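Local atomic coordinates of 5-Carboxyvanillate Decarboxylase (Novosphingobium aromaticivorans, PDB entry 4QRN), a protein that probably catalyses the metal-dependent decarboxylation of 5-carboxyvanillate as a member of the amidohydrolase superfamily. Residues L36-E41 with K106-L111; E41-T46 with D336-Y341; L307-G312 with M332-Y337. All coordinates share one frame; numbering follows the deposited sequence. Where two conformers were deposited one is given.

Contact 1 of 3, residues L36-E41 with K106-L111; sequences LRIATE and KAILAL. With MN (manganese (II) ion), chain E.
The flat groups that meet here are the peptide groups of Ala39, Lys106 and their neighbours, joined by C=O...H-N bonds between the parallel strands 38-44 and 106-111 of the (β/α)8 barrel. Ala39 is bonded at both of its ends: its N reaches Lys106 O at 2.8 Å, and its O receives Ile108 N at 2.9 Å. Bracketing Ala107 in this way is the regular parallel pattern. A longer bond, Lys106 N to Arg37 O at 3.3 Å, starts the pairing, and the two short axes diverge by only 12°.

On one face of the paired strands lie Ile38, Lys106 and Ile108. The CG2 of Ile38 rests near Lys106 CB, and the Ile108 side chain runs beside that of Thr40, its CD1 3.8 Å from Thr40 CG2. With Ile108 CG1 anti to the carbonyl carbon (chi1 -52°), CD1 is carried across toward this methyl. Beta-branched residues suit this layer: Ile38 and Thr40 pack on Ala367 of helix 356-370, and Ile108 on Ile148 of strand 147-149. Thr40 also turns its OG1 to Tyr333 O, a buried hydroxyl thereby satisfied. The other face carries Ala39 and Ala107, whose single methyls take little room; Glu42 packs on Ala107. Arg37 leads away from the pair to a salt bridge with Asp350.

At Glu41 the strand reaches the active site. This residue projects away from strand 106-111 with CG anti to its own N (chi1 -165°), and its extended chain places OE2 2.2 Å from the manganese; OE1 is held by Tyr208 and Ser311. Its backbone helps as well: the metal-bound water donates to Glu41 O at 3.1 Å.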
loop_
_atom_site.group_PDB
_atom_site.type_symbol
_atom_site.label_atom_id
_atom_site.label_comp_id
_atom_site.label_asym_id
_atom_site.label_seq_id
_atom_site.Cartn_x
_atom_site.Cartn_y
_atom_site.Cartn_z
ATOM N N LEU A 36 -12.590 15.202 -25.026
ATOM C CA LEU A 36 -13.667 15.133 -24.049
ATOM C C LEU A 36 -13.084 14.722 -22.712
ATOM O O LEU A 36 -12.066 14.018 -22.668
ATOM C CB LEU A 36 -14.716 14.102 -24.463
ATOM C CG LEU A 36 -15.418 14.348 -25.785
ATOM C CD1 LEU A 36 -16.380 13.195 -26.064
ATOM C CD2 LEU A 36 -16.158 15.676 -25.785
ATOM N N ARG A 37 -13.713 15.148 -21.625
ATOM C CA ARG A 37 -13.342 14.671 -20.298
ATOM C C ARG A 37 -14.330 13.573 -19.908
ATOM O O ARG A 37 -15.507 13.864 -19.658
ATOM C CB ARG A 37 -13.334 15.789 -19.273
ATOM C CG ARG A 37 -12.400 16.944 -19.636
ATOM C CD ARG A 37 -12.254 17.913 -18.486
ATOM N NE ARG A 37 -11.559 19.150 -18.819
ATOM C CZ ARG A 37 -12.128 20.198 -19.404
ATOM N NH1 ARG A 37 -13.412 20.161 -19.760
ATOM N NH2 ARG A 37 -11.398 21.294 -19.610
ATOM N N ILE A 38 -13.849 12.331 -19.877
ATOM C CA ILE A 38 -14.659 11.173 -19.506
ATOM C C ILE A 38 -14.185 10.701 -18.132
ATOM O O ILE A 38 -13.036 10.254 -17.989
ATOM C CB ILE A 38 -14.555 10.051 -20.553
ATOM C CG1 ILE A 38 -14.999 10.592 -21.937
ATOM C CG2 ILE A 38 -15.375 8.846 -20.097
ATOM C CD1 ILE A 38 -14.949 9.574 -23.067
ATOM N N ALA A 39 -15.042 10.840 -17.124
ATOM C CA ALA A 39 -14.697 10.485 -15.757
ATOM C C ALA A 39 -15.131 9.040 -15.502
ATOM O O ALA A 39 -16.305 8.722 -15.617
ATOM C CB ALA A 39 -15.388 11.439 -14.803
ATOM N N THR A 40 -14.172 8.176 -15.160
ATOM C CA THR A 40 -14.411 6.739 -15.171
ATOM C C THR A 40 -14.619 6.054 -13.811
ATOM O O THR A 40 -14.662 4.821 -13.788
ATOM C CB THR A 40 -13.280 6.024 -15.911
ATOM O OG1 THR A 40 -12.032 6.276 -15.250
ATOM C CG2 THR A 40 -13.195 6.461 -17.371
ATOM N N GLU A 41 -14.813 6.801 -12.712
ATOM C CA GLU A 41 -15.091 6.157 -11.428
ATOM C C GLU A 41 -16.040 7.019 -10.587
ATOM O O GLU A 41 -15.669 7.556 -9.549
ATOM C CB GLU A 41 -13.826 5.845 -10.631
ATOM C CG GLU A 41 -14.110 4.847 -9.475
ATOM C CD GLU A 41 -13.023 4.833 -8.420
ATOM O OE1 GLU A 41 -11.892 4.450 -8.752
ATOM O OE2 GLU A 41 -13.276 5.201 -7.240
ATOM N N LYS A 106 -18.692 13.092 -19.856
ATOM C CA LYS A 106 -19.361 11.829 -19.586
ATOM C C LYS A 106 -18.865 11.290 -18.271
ATOM O O LYS A 106 -17.698 11.499 -17.904
ATOM C CB LYS A 106 -19.079 10.805 -20.687
ATOM C CG LYS A 106 -19.495 11.275 -22.080
ATOM C CD LYS A 106 -19.402 10.158 -23.103
ATOM C CE LYS A 106 -19.812 10.663 -24.484
ATOM N NZ LYS A 106 -19.869 9.569 -25.484
ATOM N N ALA A 107 -19.759 10.587 -17.578
ATOM C CA ALA A 107 -19.452 9.937 -16.312
ATOM C C ALA A 107 -19.828 8.470 -16.414
ATOM O O ALA A 107 -20.944 8.146 -16.849
ATOM C CB ALA A 107 -20.222 10.604 -15.192
ATOM N N ILE A 108 -18.926 7.603 -15.975
ATOM C CA ILE A 108 -19.195 6.177 -15.860
ATOM C C ILE A 108 -19.576 5.915 -14.418
ATOM O O ILE A 108 -18.779 6.120 -13.500
ATOM C CB ILE A 108 -17.996 5.345 -16.312
ATOM C CG1 ILE A 108 -17.573 5.835 -17.723
ATOM C CG2 ILE A 108 -18.341 3.864 -16.242
ATOM C CD1 ILE A 108 -16.574 4.972 -18.448
ATOM N N LEU A 109 -20.837 5.518 -14.242
ATOM C CA LEU A 109 -21.508 5.506 -12.945
ATOM C C LEU A 109 -21.641 4.103 -12.391
ATOM O O LEU A 109 -21.974 3.155 -13.119
ATOM C CB LEU A 109 -22.926 6.044 -13.106
ATOM C CG LEU A 109 -23.005 7.482 -13.579
ATOM C CD1 LEU A 109 -24.420 7.800 -14.073
ATOM C CD2 LEU A 109 -22.630 8.438 -12.484
ATOM N N ALA A 110 -21.437 3.989 -11.086
ATOM C CA ALA A 110 -21.630 2.710 -10.382
ATOM C C ALA A 110 -22.163 2.946 -8.982
ATOM O O ALA A 110 -21.806 3.911 -8.297
ATOM C CB ALA A 110 -20.313 1.936 -10.319
ATOM N N LEU A 111 -22.966 2.005 -8.526
ATOM C CA LEU A 111 -23.525 2.043 -7.183
ATOM C C LEU A 111 -22.390 2.066 -6.165
ATOM O O LEU A 111 -21.459 1.261 -6.217
ATOM C CB LEU A 111 -24.417 0.833 -6.953
ATOM C CG LEU A 111 -25.091 0.784 -5.581
ATOM C CD1 LEU A 111 -26.132 1.873 -5.446
ATOM C CD2 LEU A 111 -25.692 -0.592 -5.322
HETATM MN MN MN E . -14.729 5.687 -5.725
HETATM O O HOH W 1 -16.440 5.949 -7.068
#

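Contact 2 of 3, residues E41-T46 with D336-Y341; sequences EEAFAT and DYPYQY. With MN (manganese (II) ion), chain E; 1DF (4-hydroxy-3-methoxy-5-nitrobenzoic acid), chain F.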
loop_
_atom_site.group_PDB
_atom_site.type_symbol
_atom_site.label_atom_id
_atom_site.label_comp_id
_atom_site.label_asym_id
_atom_site.label_seq_id
_atom_site.Cartn_x
_atom_site.Cartn_y
_atom_site.Cartn_z
ATOM N N GLU A 41 -14.813 6.801 -12.712
ATOM C CA GLU A 41 -15.091 6.157 -11.428
ATOM C C GLU A 41 -16.040 7.019 -10.587
ATOM O O GLU A 41 -15.669 7.556 -9.549
ATOM C CB GLU A 41 -13.826 5.845 -10.631
ATOM C CG GLU A 41 -14.110 4.847 -9.475
ATOM C CD GLU A 41 -13.023 4.833 -8.420
ATOM O OE1 GLU A 41 -11.892 4.450 -8.752
ATOM O OE2 GLU A 41 -13.276 5.201 -7.240
ATOM N N GLU A 42 -17.285 7.124 -11.027
ATOM C CA GLU A 42 -18.231 8.113 -10.493
ATOM C C GLU A 42 -19.361 7.370 -9.795
ATOM O O GLU A 42 -19.838 6.354 -10.279
ATOM C CB GLU A 42 -18.713 9.001 -11.643
ATOM C CG GLU A 42 -17.557 9.423 -12.578
ATOM C CD GLU A 42 -16.390 10.070 -11.836
ATOM O OE1 GLU A 42 -16.646 11.024 -11.071
ATOM O OE2 GLU A 42 -15.210 9.608 -11.999
ATOM N N ALA A 43 -19.758 7.859 -8.622
ATOM C CA ALA A 43 -20.606 7.086 -7.728
ATOM C C ALA A 43 -22.024 7.655 -7.599
ATOM O O ALA A 43 -22.231 8.884 -7.650
ATOM C CB ALA A 43 -19.977 7.049 -6.347
ATOM N N PHE A 44 -22.983 6.756 -7.351
ATOM C CA PHE A 44 -24.330 7.162 -6.945
ATOM C C PHE A 44 -24.821 6.193 -5.881
ATOM O O PHE A 44 -24.233 5.126 -5.668
ATOM C CB PHE A 44 -25.310 7.204 -8.129
ATOM C CG PHE A 44 -25.696 5.851 -8.622
ATOM C CD1 PHE A 44 -24.872 5.189 -9.532
ATOM C CD2 PHE A 44 -26.848 5.221 -8.177
ATOM C CE1 PHE A 44 -25.150 3.920 -9.980
ATOM C CE2 PHE A 44 -27.154 3.907 -8.636
ATOM C CZ PHE A 44 -26.296 3.272 -9.543
ATOM N N ALA A 45 -25.897 6.578 -5.184
ATOM C CA ALA A 45 -26.519 5.747 -4.159
ATOM C C ALA A 45 -28.005 5.664 -4.422
ATOM O O ALA A 45 -28.558 6.519 -5.122
ATOM C CB ALA A 45 -26.295 6.337 -2.768
ATOM N N THR A 46 -28.655 4.660 -3.829
ATOM C CA THR A 46 -30.108 4.671 -3.747
ATOM C C THR A 46 -30.481 4.783 -2.272
ATOM O O THR A 46 -29.857 4.195 -1.387
ATOM C CB THR A 46 -30.774 3.442 -4.398
ATOM O OG1 THR A 46 -30.577 2.282 -3.579
ATOM C CG2 THR A 46 -30.253 3.220 -5.827
ATOM N N ASP A 336 -13.924 10.483 -9.229
ATOM C CA ASP A 336 -14.403 9.993 -7.930
ATOM C C ASP A 336 -15.473 10.956 -7.388
ATOM O O ASP A 336 -15.614 11.125 -6.173
ATOM C CB ASP A 336 -13.241 9.749 -6.919
ATOM C CG ASP A 336 -13.268 8.343 -6.276
ATOM O OD1 ASP A 336 -14.363 7.700 -6.214
ATOM O OD2 ASP A 336 -12.173 7.913 -5.822
ATOM N N TYR A 337 -16.283 11.529 -8.277
ATOM C CA TYR A 337 -17.434 12.308 -7.819
ATOM C C TYR A 337 -18.384 11.378 -7.055
ATOM O O TYR A 337 -18.630 10.267 -7.509
ATOM C CB TYR A 337 -18.146 12.862 -9.024
ATOM C CG TYR A 337 -19.403 13.642 -8.723
ATOM C CD1 TYR A 337 -20.653 13.014 -8.661
ATOM C CD2 TYR A 337 -19.352 15.023 -8.531
ATOM C CE1 TYR A 337 -21.817 13.734 -8.445
ATOM C CE2 TYR A 337 -20.526 15.763 -8.299
ATOM C CZ TYR A 337 -21.752 15.106 -8.269
ATOM O OH TYR A 337 -22.935 15.800 -8.081
ATOM N N PRO A 338 -18.975 11.817 -5.931
ATOM C CA PRO A 338 -18.873 13.144 -5.311
ATOM C C PRO A 338 -17.898 13.176 -4.143
ATOM O O PRO A 338 -17.826 14.199 -3.451
ATOM C CB PRO A 338 -20.310 13.382 -4.840
ATOM C CG PRO A 338 -20.750 12.023 -4.360
ATOM C CD PRO A 338 -20.107 11.051 -5.360
ATOM N N TYR A 339 -17.195 12.071 -3.901
ATOM C CA TYR A 339 -16.249 12.009 -2.801
ATOM C C TYR A 339 -15.077 12.962 -2.958
ATOM O O TYR A 339 -14.485 13.402 -1.969
ATOM C CB TYR A 339 -15.750 10.570 -2.614
ATOM C CG TYR A 339 -16.903 9.634 -2.287
ATOM C CD1 TYR A 339 -17.465 9.619 -1.015
ATOM C CD2 TYR A 339 -17.433 8.768 -3.242
ATOM C CE1 TYR A 339 -18.537 8.801 -0.704
ATOM C CE2 TYR A 339 -18.524 7.941 -2.952
ATOM C CZ TYR A 339 -19.044 7.953 -1.668
ATOM O OH TYR A 339 -20.092 7.147 -1.334
ATOM N N GLN A 340 -14.718 13.258 -4.203
ATOM C CA GLN A 340 -13.602 14.132 -4.496
ATOM C C GLN A 340 -13.946 15.003 -5.709
ATOM O O GLN A 340 -13.409 14.824 -6.805
ATOM C CB GLN A 340 -12.330 13.312 -4.690
ATOM C CG GLN A 340 -11.071 14.156 -4.645
ATOM C CD GLN A 340 -9.847 13.346 -4.248
ATOM O OE1 GLN A 340 -9.955 12.251 -3.682
ATOM N NE2 GLN A 340 -8.669 13.877 -4.571
ATOM N N TYR A 341 -14.867 15.939 -5.496
ATOM C CA TYR A 341 -15.388 16.815 -6.545
ATOM C C TYR A 341 -14.678 18.152 -6.437
ATOM O O TYR A 341 -15.053 18.988 -5.626
ATOM C CB TYR A 341 -16.899 16.985 -6.329
ATOM C CG TYR A 341 -17.575 17.953 -7.269
ATOM C CD1 TYR A 341 -17.430 17.845 -8.651
ATOM C CD2 TYR A 341 -18.388 18.964 -6.780
ATOM C CE1 TYR A 341 -18.062 18.714 -9.524
ATOM C CE2 TYR A 341 -19.024 19.851 -7.636
ATOM C CZ TYR A 341 -18.858 19.729 -9.006
ATOM O OH TYR A 341 -19.472 20.612 -9.861
HETATM MN MN MN E . -14.729 5.687 -5.725
HETATM C C1 1DF F . -14.783 7.516 -0.421
HETATM C CO1 1DF F . -13.893 7.521 -1.458
HETATM C CO2 1DF F . -15.893 6.644 -0.470
HETATM C CM1 1DF F . -14.222 6.692 -2.582
HETATM C CM2 1DF F . -16.235 5.977 -1.629
HETATM O OM 1DF F . -17.324 5.161 -1.745
HETATM C CZ 1DF F . -15.460 6.085 -2.774
HETATM C CC 1DF F . -14.580 8.343 0.794
HETATM C CV 1DF F . -17.998 4.797 -0.540
HETATM O O1 1DF F . -13.932 9.464 0.663
HETATM O O2 1DF F . -15.049 7.948 1.867
HETATM O O3 1DF F . -15.840 5.611 -3.925
HETATM N N 1DF F . -13.045 6.327 -3.444
HETATM O O11 1DF F . -13.129 5.538 -4.342
HETATM O O22 1DF F . -11.914 6.761 -3.087
HETATM O O HOH W 1 -16.440 5.949 -7.068
#
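This contact forms one wall of the manganese site, where the end of the first barrel strand meets the loop that follows the last. Glu41 OE2 and Asp336 OD1 come within 2.9 Å, an approach made possible by the manganese that both bind. The two side chains run side by side with their carboxylate planes almost perpendicular (83°), each giving one oxygen to the metal. His210, the water and the inhibitor's O3 and O11 complete six ligands. Asp336 OD2 has its own partner in His263.

Behind this first shell, Glu42 fixes the loop. Its chain is bent at chi2 (-53°), bringing the carboxylate back against the backbone. OE2 takes Asp336 N on its syn side at 3.2 Å and Glu41 N on its anti side, both from the same face of the carboxylate; Met335 N also bonds to it. OE1 receives Tyr337 N at 2.9 Å, from well above the carboxylate plane. A buried acid thus gathers four backbone N-H groups. Were an alanine here, those N-H groups would probably lose their acceptor and the loop carrying Asp336 be less firmly placed.

Ala43 N bonds to Tyr337 O at 2.9 Å. The small Ala43 CB touches the edge of the Tyr339 ring, 3.8 Å from CE2, and lies near CD of Pro338, which follows a cis peptide bond. One face of Tyr339 carries the inhibitor ring, CM2 lying over the ring centre, 3.2 Å above its plane, while its OH bonds to Thr112. Glu41 and Ala43 probably stand where many amidohydrolases have the His-X-His pair of the first strand, and the place of Asp336 is consistent with the aspartate that follows the eighth strand in that superfamily's metal site.

Contact 3 of 3, residues L307-G312 with M332-Y337; sequences LVTNSG and MYAMDY. With MN (manganese (II) ion), chain E; 1DF (4-hydroxy-3-methoxy-5-nitrobenzoic acid), chain F.
Backbone hydrogen bonds join the two segments first: Met332 N donates to Val308 O at 2.8 Å, and Asn310 N to Met332 O at 3.0 Å, a parallel bridge centred on Thr309. Where the strands end, a side chain takes over. With its CG between the backbone N and carbonyl carbon (chi1 81°), Asn310 swings OD1 to Ala334 N at 2.8 Å, nearly in line with its own C=O. An amide suits the place because its ND2 can donate at the same time, to Val313 O. Further on, a water bridges Gly312 N and Met335 O, accepting from the first and donating to the second. Toward the metal site, Ser311 brings its CB within 3.5 Å of Asp336 OD2, and its hydroxyl, besides its bond to Glu41, meets His263 N.

Apolar contacts fill in around these bonds. Met332, bent at its end, lays CE 4.0 Å from Leu307 CB. The small methyl of Ala334 meets Ser311 CB and Thr309 OG1, the latter hydrogen-bonded to Tyr208 OH.

Strand 38-44 packs on Thr309 and Ala334, helix 356-370 meets Leu307, Asn310 and Met332, and helix 343-350 touches Asn310, Tyr333 and Met335.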
loop_
_atom_site.group_PDB
_atom_site.type_symbol
_atom_site.label_atom_id
_atom_site.label_comp_id
_atom_site.label_asym_id
_atom_site.label_seq_id
_atom_site.Cartn_x
_atom_site.Cartn_y
_atom_site.Cartn_z
ATOM N N LEU A 307 -5.956 -2.339 -15.963
ATOM C CA LEU A 307 -6.165 -0.969 -16.412
ATOM C C LEU A 307 -6.324 -0.113 -15.155
ATOM O O LEU A 307 -6.860 -0.587 -14.149
ATOM C CB LEU A 307 -7.443 -0.898 -17.246
ATOM C CG LEU A 307 -7.404 -1.722 -18.542
ATOM C CD1 LEU A 307 -8.806 -1.881 -19.100
ATOM C CD2 LEU A 307 -6.453 -1.094 -19.595
ATOM N N VAL A 308 -5.847 1.125 -15.213
ATOM C CA VAL A 308 -5.824 1.970 -14.028
ATOM C C VAL A 308 -6.457 3.308 -14.306
ATOM O O VAL A 308 -6.321 3.873 -15.403
ATOM C CB VAL A 308 -4.357 2.171 -13.569
ATOM C CG1 VAL A 308 -4.187 3.346 -12.617
ATOM C CG2 VAL A 308 -3.834 0.888 -12.972
ATOM N N THR A 309 -7.152 3.830 -13.305
ATOM C CA THR A 309 -7.612 5.214 -13.344
ATOM C C THR A 309 -6.891 6.012 -12.256
ATOM O O THR A 309 -6.362 5.455 -11.303
ATOM C CB THR A 309 -9.134 5.365 -13.183
ATOM O OG1 THR A 309 -9.471 5.354 -11.781
ATOM C CG2 THR A 309 -9.903 4.289 -13.945
ATOM N N ASN A 310 -6.938 7.340 -12.383
ATOM C CA ASN A 310 -6.343 8.220 -11.375
ATOM C C ASN A 310 -7.344 8.741 -10.354
ATOM O O ASN A 310 -7.112 9.806 -9.778
ATOM C CB ASN A 310 -5.620 9.414 -12.008
ATOM C CG ASN A 310 -6.576 10.506 -12.391
ATOM O OD1 ASN A 310 -7.588 10.239 -13.026
ATOM N ND2 ASN A 310 -6.261 11.745 -12.026
ATOM N N SER A 311 -8.439 8.026 -10.094
ATOM C CA SER A 311 -9.386 8.527 -9.107
ATOM C C SER A 311 -8.676 8.892 -7.808
ATOM O O SER A 311 -7.859 8.128 -7.306
ATOM C CB SER A 311 -10.497 7.513 -8.837
ATOM O OG SER A 311 -9.921 6.248 -8.558
ATOM N N GLY A 312 -8.965 10.083 -7.283
ATOM C CA GLY A 312 -8.372 10.541 -6.051
ATOM C C GLY A 312 -6.914 10.956 -6.118
ATOM O O GLY A 312 -6.347 11.346 -5.076
ATOM N N MET A 332 -6.344 6.011 -17.255
ATOM C CA MET A 332 -7.517 6.825 -17.573
ATOM C C MET A 332 -7.812 7.820 -16.468
ATOM O O MET A 332 -7.595 7.551 -15.283
ATOM C CB MET A 332 -8.744 5.887 -17.717
ATOM C CG MET A 332 -8.665 5.010 -18.948
ATOM S SD MET A 332 -9.956 3.752 -19.000
ATOM C CE MET A 332 -9.308 2.555 -17.824
ATOM N N TYR A 333 -8.394 8.938 -16.867
ATOM C CA TYR A 333 -8.899 9.924 -15.943
ATOM C C TYR A 333 -10.157 9.432 -15.223
ATOM O O TYR A 333 -11.047 8.832 -15.831
ATOM C CB TYR A 333 -9.234 11.210 -16.713
ATOM C CG TYR A 333 -9.918 12.253 -15.846
ATOM C CD1 TYR A 333 -9.213 12.928 -14.849
ATOM C CD2 TYR A 333 -11.268 12.527 -15.983
ATOM C CE1 TYR A 333 -9.850 13.842 -14.020
ATOM C CE2 TYR A 333 -11.907 13.425 -15.162
ATOM C CZ TYR A 333 -11.204 14.077 -14.167
ATOM O OH TYR A 333 -11.890 14.964 -13.366
ATOM N N ALA A 334 -10.238 9.746 -13.928
ATOM C CA ALA A 334 -11.463 9.574 -13.144
ATOM C C ALA A 334 -11.490 10.668 -12.099
ATOM O O ALA A 334 -10.442 11.088 -11.591
ATOM C CB ALA A 334 -11.513 8.214 -12.457
ATOM N N MET A 335 -12.704 11.104 -11.760
ATOM C CA MET A 335 -12.890 12.139 -10.755
ATOM C C MET A 335 -13.174 11.587 -9.334
ATOM O O MET A 335 -12.754 12.188 -8.353
ATOM C CB MET A 335 -14.012 13.080 -11.200
ATOM C CG MET A 335 -14.361 14.133 -10.179
ATOM S SD MET A 335 -15.627 15.281 -10.722
ATOM C CE MET A 335 -14.656 16.500 -11.600
ATOM N N ASP A 336 -13.924 10.483 -9.229
ATOM C CA ASP A 336 -14.403 9.993 -7.930
ATOM C C ASP A 336 -15.473 10.956 -7.388
ATOM O O ASP A 336 -15.614 11.125 -6.173
ATOM C CB ASP A 336 -13.241 9.749 -6.919
ATOM C CG ASP A 336 -13.268 8.343 -6.276
ATOM O OD1 ASP A 336 -14.363 7.700 -6.214
ATOM O OD2 ASP A 336 -12.173 7.913 -5.822
ATOM N N TYR A 337 -16.283 11.529 -8.277
ATOM C CA TYR A 337 -17.434 12.308 -7.819
ATOM C C TYR A 337 -18.384 11.378 -7.055
ATOM O O TYR A 337 -18.630 10.267 -7.509
ATOM C CB TYR A 337 -18.146 12.862 -9.024
ATOM C CG TYR A 337 -19.403 13.642 -8.723
ATOM C CD1 TYR A 337 -20.653 13.014 -8.661
ATOM C CD2 TYR A 337 -19.352 15.023 -8.531
ATOM C CE1 TYR A 337 -21.817 13.734 -8.445
ATOM C CE2 TYR A 337 -20.526 15.763 -8.299
ATOM C CZ TYR A 337 -21.752 15.106 -8.269
ATOM O OH TYR A 337 -22.935 15.800 -8.081
HETATM MN MN MN E . -14.729 5.687 -5.725
HETATM C C1 1DF F . -14.783 7.516 -0.421
HETATM C CO1 1DF F . -13.893 7.521 -1.458
HETATM C CO2 1DF F . -15.893 6.644 -0.470
HETATM C CM1 1DF F . -14.222 6.692 -2.582
HETATM C CM2 1DF F . -16.235 5.977 -1.629
HETATM O OM 1DF F . -17.324 5.161 -1.745
HETATM C CZ 1DF F . -15.460 6.085 -2.774
HETATM C CC 1DF F . -14.580 8.343 0.794
HETATM C CV 1DF F . -17.998 4.797 -0.540
HETATM O O1 1DF F . -13.932 9.464 0.663
HETATM O O2 1DF F . -15.049 7.948 1.867
HETATM O O3 1DF F . -15.840 5.611 -3.925
HETATM N N 1DF F . -13.045 6.327 -3.444
HETATM O O11 1DF F . -13.129 5.538 -4.342
HETATM O O22 1DF F . -11.914 6.761 -3.087
HETATM O O HOH W 2 -10.020 12.937 -7.952
HETATM O O HOH W 1 -16.440 5.949 -7.068
#

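In the fold
All three contacts are buried in the barrel, with their centres 9 to 11 Å apart, and all reach the manganese. Contacts 1 and 2 share strand 38-44 and Glu41; contacts 2 and 3 share Asp336 and Tyr337. Contact 1 is chiefly regular strand pairing with an apolar layer toward a helix, and has its metal-binding carboxylate at one end. In contact 3 strand pairing soon gives way to amide and water bridges. Contact 2 has almost no sheet character: carboxylates, metal and inhibitor dominate it. Thr40 to Tyr333 O and Glu41 to Ser311 are probable hydrogen bonds tying 36-41 to both segments of contact 3, helping close the barrel.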